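PDB 6NAL: thiol-activated cytolysin from Desulfobulbus propionicus, which probably forms pores in target membranes, as do the cholesterol-dependent cytolysins, whose members assemble into rings and insert a large beta-barrel. Local coordinates for residues Y55-F59 with L159-F163. Residues are numbered along the deposited sequence; the frame is centred on the assembly and turned at random.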
loop_
_atom_site.group_PDB
_atom_site.type_symbol
_atom_site.label_atom_id
_atom_site.label_comp_id
_atom_site.label_asym_id
_atom_site.label_seq_id
_atom_site.Cartn_x
_atom_site.Cartn_y
_atom_site.Cartn_z
ATOM N N TYR A 55 6.612 12.030 -13.692
ATOM C CA TYR A 55 8.031 11.794 -13.574
ATOM C C TYR A 55 8.694 13.052 -14.095
ATOM O O TYR A 55 8.305 13.555 -15.147
ATOM C CB TYR A 55 8.471 10.574 -14.367
ATOM C CG TYR A 55 9.956 10.324 -14.228
ATOM C CD1 TYR A 55 10.487 9.767 -13.071
ATOM C CD2 TYR A 55 10.820 10.659 -15.246
ATOM C CE1 TYR A 55 11.843 9.554 -12.922
ATOM C CE2 TYR A 55 12.234 10.451 -15.120
ATOM C CZ TYR A 55 12.718 9.905 -13.961
ATOM O OH TYR A 55 14.044 9.673 -13.786
ATOM N N GLU A 56 9.697 13.528 -13.376
ATOM C CA GLU A 56 10.398 14.767 -13.640
ATOM C C GLU A 56 11.865 14.414 -13.737
ATOM O O GLU A 56 12.386 13.781 -12.807
ATOM C CB GLU A 56 10.197 15.707 -12.483
ATOM C CG GLU A 56 10.340 17.149 -12.716
ATOM C CD GLU A 56 9.251 17.949 -11.982
ATOM O OE1 GLU A 56 9.495 19.159 -11.768
ATOM O OE2 GLU A 56 8.146 17.403 -11.660
ATOM N N ALA A 57 12.532 14.887 -14.800
ATOM C CA ALA A 57 13.967 14.676 -14.966
ATOM C C ALA A 57 14.553 15.576 -16.051
ATOM O O ALA A 57 13.848 16.055 -16.940
ATOM C CB ALA A 57 14.270 13.216 -15.307
ATOM N N ASP A 58 15.857 15.796 -15.969
ATOM C CA ASP A 58 16.568 16.472 -17.059
ATOM C C ASP A 58 16.451 15.677 -18.353
ATOM O O ASP A 58 16.724 14.482 -18.379
ATOM C CB ASP A 58 18.026 16.644 -16.676
ATOM C CG ASP A 58 18.213 17.632 -15.553
ATOM O OD1 ASP A 58 17.303 18.494 -15.311
ATOM O OD2 ASP A 58 19.279 17.527 -14.902
ATOM N N PHE A 59 16.010 16.330 -19.428
ATOM C CA PHE A 59 15.805 15.650 -20.704
ATOM C C PHE A 59 17.125 15.628 -21.465
ATOM O O PHE A 59 17.671 16.690 -21.827
ATOM C CB PHE A 59 14.712 16.334 -21.523
ATOM C CG PHE A 59 14.321 15.600 -22.784
ATOM C CD1 PHE A 59 14.205 14.216 -22.815
ATOM C CD2 PHE A 59 14.052 16.313 -23.952
ATOM C CE1 PHE A 59 13.836 13.541 -24.000
ATOM C CE2 PHE A 59 13.677 15.662 -25.132
ATOM C CZ PHE A 59 13.560 14.274 -25.156
ATOM N N LEU A 159 9.219 7.056 -22.016
ATOM C CA LEU A 159 10.407 6.475 -22.620
ATOM C C LEU A 159 11.426 7.549 -22.916
ATOM O O LEU A 159 12.572 7.466 -22.470
ATOM C CB LEU A 159 10.047 5.735 -23.913
ATOM C CG LEU A 159 10.994 4.598 -24.301
ATOM C CD1 LEU A 159 10.396 3.481 -25.105
ATOM C CD2 LEU A 159 12.143 5.188 -25.128
HETATM N N MSE A 160 11.032 8.576 -23.643
HETATM C CA MSE A 160 11.996 9.584 -24.058
HETATM C C MSE A 160 12.602 10.222 -22.846
HETATM O O MSE A 160 13.779 10.440 -22.783
HETATM C CB MSE A 160 11.366 10.638 -24.935
HETATM C CG MSE A 160 11.280 10.230 -26.411
HETATM SE SE MSE A 160 9.872 11.296 -27.293
HETATM C CE MSE A 160 10.504 13.062 -26.857
ATOM N N LEU A 161 11.791 10.482 -21.832
ATOM C CA LEU A 161 12.300 11.238 -20.691
ATOM C C LEU A 161 13.220 10.426 -19.776
ATOM O O LEU A 161 14.091 10.985 -19.115
ATOM C CB LEU A 161 11.123 11.767 -19.887
ATOM C CG LEU A 161 11.495 12.799 -18.854
ATOM C CD1 LEU A 161 12.224 13.982 -19.492
ATOM C CD2 LEU A 161 10.213 13.277 -18.125
ATOM N N LYS A 162 12.991 9.133 -19.645
ATOM C CA LYS A 162 13.782 8.338 -18.733
ATOM C C LYS A 162 15.063 7.862 -19.390
ATOM O O LYS A 162 16.098 7.812 -18.738
ATOM C CB LYS A 162 12.950 7.163 -18.252
ATOM C CG LYS A 162 11.940 7.566 -17.194
ATOM C CD LYS A 162 11.368 6.331 -16.485
ATOM C CE LYS A 162 10.671 6.679 -15.172
ATOM N NZ LYS A 162 10.063 5.453 -14.613
ATOM N N PHE A 163 15.024 7.616 -20.692
ATOM C CA PHE A 163 16.113 7.031 -21.448
ATOM C C PHE A 163 16.824 7.976 -22.409
ATOM O O PHE A 163 17.800 7.560 -23.030
ATOM C CB PHE A 163 15.556 5.848 -22.241
ATOM C CG PHE A 163 15.024 4.766 -21.365
ATOM C CD1 PHE A 163 13.694 4.755 -20.980
ATOM C CD2 PHE A 163 15.870 3.771 -20.890
ATOM C CE1 PHE A 163 13.204 3.764 -20.150
ATOM C CE2 PHE A 163 15.388 2.760 -20.057
ATOM C CZ PHE A 163 14.054 2.763 -19.674
#
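Leu161 packs between Tyr55 and Phe59 in a largely apolar helix-on-strand contact, where the last residues of helix 156-163, segment 159-163, cross segment 55-59 of long strand 44-59 at 74°, these two short axes approaching to 7.7 Å. The leucine suits this place because its fork serves two neighbours: CD2 reaches the edge of the Tyr55 ring, 3.9 Å from Tyr55 CD2, while CD1 meets Phe59. Ala57 also points its small CB toward the helix, and Leu161 CD1 rests 3.7 Å from Ala57 O.

Lys162 lays its aliphatic chain over one face of Tyr55, with Lys162 CE almost above the ring centre, 3.7 Å from the centroid, a CH-pi contact. Extended beyond CG, the chain carries NZ farther up from the same face, 4.9 Å from the centroid, a cation-pi contact, where it also forms a salt bridge with Glu158 and a hydrogen bond with Ser151. At the other end, Phe59 turns its ring edge to the helix backbone, CE1 lying 3.3 Å from Met160 O; the bend at chi3 (55°) of Met160, a selenomethionine, brings its CE against Phe59 CZ.

Behind the helix, Leu159 and Phe163 pack on strand 187-202, so the helix lies between two sheets, while strand 44-59 is hydrogen-bonded to strand 349-372.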